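Glycosyl hydrolase (Rhizobium leguminosarum bv. trifolii, PDB 5NDX) probably hydrolyses O-glycosidic bonds as a family 39 glycoside hydrolase, a bacterial orthologue of human alpha-L-iduronidase. Local coordinates at residues His279-Ile292 with Lys362-Thr374. The protein carries 2 engineered substitutions. Sequence-based numbering, arbitrary orientation.
Sequences HGKAYYAGIIARII and KKPGLTSMELLAT
The Tyr-284 ring meets Gly-365 obliquely, its CE2 lying 3.7 Å from Gly-365 CA, and carries a neighbour on each face: CD1 of Ile-288 over the centre of one, the imidazole CD2 of His-279 over the centre of the other. At its edge, in plane, sits a water that donates to His-279 O and accepts from Gly-365 N, joining the two backbones, which share no direct hydrogen bond. Tyr-284 CE2 in turn lies at the edge of the His-279 ring, whose ND1 is bonded to His-276 O. With CG anti to the backbone N (chi1 -170°), Tyr-284 lays its ring beside Gly-365, where any CB would clash with CE2.

Pro-364, in the first turn of its helix, needs no N-H there. Its CG and CD lie against carbonyl oxygens, CG 3.4 Å from Lys-281 O and CD 3.5 Å from Gly-280 O, while its CB makes the apolar contact, 4.0 Å from Ala-285 CB. Before it, Lys-363 is the N-cap residue; its chain, bent at chi3 (66°), brings CE alongside His-279 O, while NZ bonds to Thr-324 OG1 and the carbonyls of Gly-319 and Gln-322.

Helix 282-300 follows strand 261-263 of the TIM barrel, and its 282-292 part crosses helix 364-372 at -47°, the axes of these short segments 8.1 Å apart. Small residues permit this closeness: Ala-285 CB touches Ser-368 CB at 3.6 Å. Ser-368 OG turns back to Pro-364 O, in the carbonyl plane at 2.8 Å, satisfying its own hydroxyl within the buried interface. A leucine here has no hydroxyl to give Pro-364 O, and its bulk would probably press on Ala-285 and Ile-288 and push the helices apart.

Farther along, Ile-292 and Leu-372 meet tip to tip, CD1 to CD1 at 3.7 Å, and Trp-22 also touches Ile-292.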
loop_
_atom_site.group_PDB
_atom_site.type_symbol
_atom_site.label_atom_id
_atom_site.label_comp_id
_atom_site.label_asym_id
_atom_site.label_seq_id
_atom_site.Cartn_x
_atom_site.Cartn_y
_atom_site.Cartn_z
ATOM N N HIS A 279 -0.829 -7.019 -13.865
ATOM C CA HIS A 279 -1.157 -6.763 -12.464
ATOM C C HIS A 279 -0.944 -7.981 -11.569
ATOM O O HIS A 279 -0.754 -7.841 -10.354
ATOM C CB HIS A 279 -2.577 -6.277 -12.313
ATOM C CG HIS A 279 -2.787 -4.855 -12.743
ATOM N ND1 HIS A 279 -3.533 -4.522 -13.845
ATOM C CD2 HIS A 279 -2.373 -3.683 -12.210
ATOM C CE1 HIS A 279 -3.575 -3.211 -13.985
ATOM N NE2 HIS A 279 -2.849 -2.677 -13.031
ATOM N N GLY A 280 -0.954 -9.165 -12.150
ATOM C CA GLY A 280 -0.753 -10.404 -11.385
ATOM C C GLY A 280 0.654 -10.910 -11.361
ATOM O O GLY A 280 0.935 -11.982 -10.795
ATOM N N LYS A 281 1.558 -10.153 -11.971
ATOM C CA LYS A 281 2.935 -10.642 -12.169
ATOM C C LYS A 281 4.005 -9.651 -11.749
ATOM O O LYS A 281 3.713 -8.522 -11.391
ATOM C CB LYS A 281 3.080 -11.077 -13.647
ATOM C CG LYS A 281 2.367 -12.413 -13.862
ATOM C CD LYS A 281 2.359 -12.934 -15.288
ATOM C CE LYS A 281 1.781 -14.361 -15.251
ATOM N NZ LYS A 281 1.330 -14.861 -16.541
ATOM N N ALA A 282 5.251 -10.093 -11.809
ATOM C CA ALA A 282 6.337 -9.310 -11.291
ATOM C C ALA A 282 6.487 -7.954 -11.977
ATOM O O ALA A 282 6.982 -7.020 -11.346
ATOM C CB ALA A 282 7.633 -10.104 -11.364
ATOM N N TYR A 283 5.965 -7.799 -13.194
ATOM C CA TYR A 283 6.006 -6.515 -13.848
ATOM C C TYR A 283 5.428 -5.427 -12.976
ATOM O O TYR A 283 5.975 -4.336 -12.915
ATOM C CB TYR A 283 5.272 -6.530 -15.204
ATOM C CG TYR A 283 5.146 -5.152 -15.832
ATOM C CD1 TYR A 283 4.104 -4.312 -15.493
ATOM C CD2 TYR A 283 6.098 -4.676 -16.717
ATOM C CE1 TYR A 283 3.984 -3.046 -16.032
ATOM C CE2 TYR A 283 6.004 -3.403 -17.237
ATOM C CZ TYR A 283 4.936 -2.607 -16.906
ATOM O OH TYR A 283 4.807 -1.346 -17.413
ATOM N N TYR A 284 4.315 -5.718 -12.313
ATOM C CA TYR A 284 3.654 -4.729 -11.504
ATOM C C TYR A 284 4.487 -4.397 -10.247
ATOM O O TYR A 284 4.549 -3.262 -9.881
ATOM C CB TYR A 284 2.283 -5.203 -11.088
ATOM C CG TYR A 284 1.360 -4.177 -10.427
ATOM C CD1 TYR A 284 1.407 -2.803 -10.715
ATOM C CD2 TYR A 284 0.356 -4.617 -9.572
ATOM C CE1 TYR A 284 0.487 -1.923 -10.136
ATOM C CE2 TYR A 284 -0.521 -3.743 -8.982
ATOM C CZ TYR A 284 -0.466 -2.387 -9.254
ATOM O OH TYR A 284 -1.390 -1.561 -8.627
ATOM N N ALA A 285 5.141 -5.388 -9.648
ATOM C CA ALA A 285 6.020 -5.098 -8.532
ATOM C C ALA A 285 7.128 -4.185 -8.965
ATOM O O ALA A 285 7.481 -3.235 -8.253
ATOM C CB ALA A 285 6.585 -6.397 -7.963
ATOM N N GLY A 286 7.732 -4.503 -10.128
ATOM C CA GLY A 286 8.827 -3.704 -10.670
ATOM C C GLY A 286 8.428 -2.273 -10.936
ATOM O O GLY A 286 9.110 -1.322 -10.519
ATOM N N ILE A 287 7.292 -2.127 -11.582
ATOM C CA ILE A 287 6.817 -0.819 -11.996
ATOM C C ILE A 287 6.408 0.074 -10.832
ATOM O O ILE A 287 6.642 1.275 -10.872
ATOM C CB ILE A 287 5.695 -0.945 -13.077
ATOM C CG1 ILE A 287 5.773 0.237 -14.042
ATOM C CG2 ILE A 287 4.326 -0.911 -12.485
ATOM C CD1 ILE A 287 6.954 0.102 -15.005
ATOM N N ILE A 288 5.772 -0.473 -9.795
ATOM C CA ILE A 288 5.524 0.314 -8.553
ATOM C C ILE A 288 6.840 0.843 -7.956
ATOM O O ILE A 288 6.966 2.034 -7.591
ATOM C CB ILE A 288 4.804 -0.561 -7.507
ATOM C CG1 ILE A 288 3.326 -0.810 -7.942
ATOM C CG2 ILE A 288 4.769 0.093 -6.123
ATOM C CD1 ILE A 288 2.632 -1.958 -7.219
ATOM N N ALA A 289 7.849 -0.042 -7.867
ATOM C CA ALA A 289 9.106 0.362 -7.326
ATOM C C ALA A 289 9.815 1.396 -8.232
ATOM O O ALA A 289 10.446 2.354 -7.742
ATOM C CB ALA A 289 9.985 -0.840 -7.026
ATOM N N ARG A 290 9.701 1.204 -9.541
ATOM C CA ARG A 290 10.287 2.106 -10.486
ATOM C C ARG A 290 9.695 3.514 -10.392
ATOM O O ARG A 290 10.432 4.492 -10.413
ATOM C CB ARG A 290 10.162 1.542 -11.900
ATOM C CG ARG A 290 10.392 2.520 -13.007
ATOM C CD ARG A 290 10.528 1.764 -14.303
ATOM N NE ARG A 290 10.529 2.632 -15.452
ATOM C CZ ARG A 290 11.576 2.972 -16.199
ATOM N NH1 ARG A 290 12.788 2.566 -15.963
ATOM N NH2 ARG A 290 11.380 3.803 -17.194
ATOM N N ILE A 291 8.387 3.606 -10.300
ATOM C CA ILE A 291 7.697 4.884 -10.076
ATOM C C ILE A 291 8.170 5.580 -8.768
ATOM O O ILE A 291 8.494 6.794 -8.737
ATOM C CB ILE A 291 6.206 4.673 -10.063
ATOM C CG1 ILE A 291 5.711 4.424 -11.497
ATOM C CG2 ILE A 291 5.456 5.859 -9.478
ATOM C CD1 ILE A 291 4.348 3.790 -11.547
ATOM N N ILE A 292 8.260 4.794 -7.711
ATOM C CA ILE A 292 8.792 5.289 -6.460
ATOM C C ILE A 292 10.211 5.804 -6.607
ATOM O O ILE A 292 10.524 6.937 -6.172
ATOM C CB ILE A 292 8.669 4.223 -5.353
ATOM C CG1 ILE A 292 7.177 4.127 -4.949
ATOM C CG2 ILE A 292 9.611 4.540 -4.188
ATOM C CD1 ILE A 292 6.775 2.855 -4.213
ATOM N N LYS A 362 -2.731 -13.244 -2.389
ATOM C CA LYS A 362 -1.867 -12.052 -2.586
ATOM C C LYS A 362 -1.196 -11.959 -3.908
ATOM O O LYS A 362 -0.616 -12.907 -4.395
ATOM C CB LYS A 362 -0.742 -12.005 -1.544
ATOM C CG LYS A 362 -1.236 -11.586 -0.226
ATOM C CD LYS A 362 -0.359 -11.797 1.037
ATOM C CE LYS A 362 1.102 -11.661 0.917
ATOM N NZ LYS A 362 1.752 -11.632 2.308
ATOM N N LYS A 363 -1.210 -10.760 -4.441
ATOM C CA LYS A 363 -0.622 -10.455 -5.735
ATOM C C LYS A 363 0.563 -9.486 -5.569
ATOM O O LYS A 363 0.763 -8.937 -4.468
ATOM C CB LYS A 363 -1.702 -9.823 -6.622
ATOM C CG LYS A 363 -2.721 -10.822 -7.138
ATOM C CD LYS A 363 -3.918 -10.132 -7.791
ATOM C CE LYS A 363 -3.548 -9.381 -9.066
ATOM N NZ LYS A 363 -4.721 -8.604 -9.486
ATOM N N PRO A 364 1.319 -9.242 -6.670
ATOM C CA PRO A 364 2.522 -8.418 -6.591
ATOM C C PRO A 364 2.350 -6.996 -6.178
ATOM O O PRO A 364 3.305 -6.421 -5.666
ATOM C CB PRO A 364 3.155 -8.533 -7.985
ATOM C CG PRO A 364 2.693 -9.892 -8.450
ATOM C CD PRO A 364 1.311 -10.059 -7.895
ATOM N N GLY A 365 1.162 -6.426 -6.336
ATOM C CA GLY A 365 0.896 -5.088 -5.859
ATOM C C GLY A 365 1.105 -4.949 -4.342
ATOM O O GLY A 365 1.407 -3.842 -3.874
ATOM N N LEU A 366 0.873 -6.038 -3.589
ATOM C CA LEU A 366 1.009 -6.059 -2.135
ATOM C C LEU A 366 2.397 -6.514 -1.738
ATOM O O LEU A 366 3.028 -5.855 -0.915
ATOM C CB LEU A 366 -0.037 -6.959 -1.437
ATOM C CG LEU A 366 -0.019 -7.018 0.093
ATOM C CD1 LEU A 366 -0.006 -5.601 0.664
ATOM C CD2 LEU A 366 -1.247 -7.757 0.605
ATOM N N THR A 367 2.890 -7.575 -2.363
ATOM C CA THR A 367 4.196 -8.109 -2.010
ATOM C C THR A 367 5.297 -7.125 -2.293
ATOM O O THR A 367 6.268 -7.020 -1.528
ATOM C CB THR A 367 4.472 -9.464 -2.642
ATOM O OG1 THR A 367 4.375 -9.357 -4.069
ATOM C CG2 THR A 367 3.483 -10.491 -2.133
ATOM N N SER A 368 5.157 -6.354 -3.355
ATOM C CA SER A 368 6.144 -5.336 -3.629
ATOM C C SER A 368 6.201 -4.338 -2.441
ATOM O O SER A 368 7.288 -3.914 -2.057
ATOM C CB SER A 368 5.861 -4.573 -4.922
ATOM O OG SER A 368 4.568 -4.016 -4.848
ATOM N N MET A 369 5.035 -3.958 -1.920
ATOM C CA MET A 369 4.954 -3.058 -0.765
ATOM C C MET A 369 5.469 -3.663 0.528
ATOM O O MET A 369 6.047 -2.930 1.363
ATOM C CB MET A 369 3.540 -2.496 -0.616
ATOM C CG MET A 369 3.181 -1.627 -1.828
ATOM S SD MET A 369 1.530 -0.997 -1.682
ATOM C CE MET A 369 1.835 0.632 -1.037
ATOM N N GLU A 370 5.328 -4.972 0.683
ATOM C CA GLU A 370 5.983 -5.688 1.777
ATOM C C GLU A 370 7.504 -5.540 1.769
ATOM O O GLU A 370 8.098 -5.293 2.817
ATOM C CB GLU A 370 5.636 -7.182 1.792
ATOM C CG GLU A 370 4.191 -7.475 2.168
ATOM C CD GLU A 370 3.856 -8.988 2.323
ATOM O OE1 GLU A 370 4.139 -9.639 3.369
ATOM O OE2 GLU A 370 3.274 -9.527 1.380
ATOM N N LEU A 371 8.119 -5.698 0.598
ATOM C CA LEU A 371 9.523 -5.513 0.454
ATOM C C LEU A 371 9.934 -4.083 0.695
ATOM O O LEU A 371 10.886 -3.829 1.428
ATOM C CB LEU A 371 10.044 -5.995 -0.912
ATOM C CG LEU A 371 10.467 -7.459 -0.992
ATOM C CD1 LEU A 371 9.368 -8.389 -0.627
ATOM C CD2 LEU A 371 10.919 -7.827 -2.398
ATOM N N LEU A 372 9.261 -3.161 0.044
ATOM C CA LEU A 372 9.589 -1.736 0.182
ATOM C C LEU A 372 9.416 -1.216 1.650
ATOM O O LEU A 372 10.113 -0.272 2.074
ATOM C CB LEU A 372 8.745 -0.891 -0.786
ATOM C CG LEU A 372 8.994 -1.103 -2.278
ATOM C CD1 LEU A 372 7.877 -0.522 -3.112
ATOM C CD2 LEU A 372 10.271 -0.432 -2.674
ATOM N N ALA A 373 8.528 -1.860 2.406
ATOM C CA ALA A 373 8.233 -1.466 3.768
ATOM C C ALA A 373 9.443 -1.668 4.670
ATOM O O ALA A 373 9.506 -1.018 5.688
ATOM C CB ALA A 373 7.077 -2.272 4.310
ATOM N N THR A 374 10.378 -2.552 4.282
ATOM C CA THR A 374 11.600 -2.803 5.051
ATOM C C THR A 374 12.676 -1.770 4.932
ATOM O O THR A 374 13.718 -1.925 5.567
ATOM C CB THR A 374 12.252 -4.163 4.678
ATOM O OG1 THR A 374 12.810 -4.115 3.336
ATOM C CG2 THR A 374 11.231 -5.270 4.780
HETATM O O HOH W 1 -1.308 -6.793 -7.738
#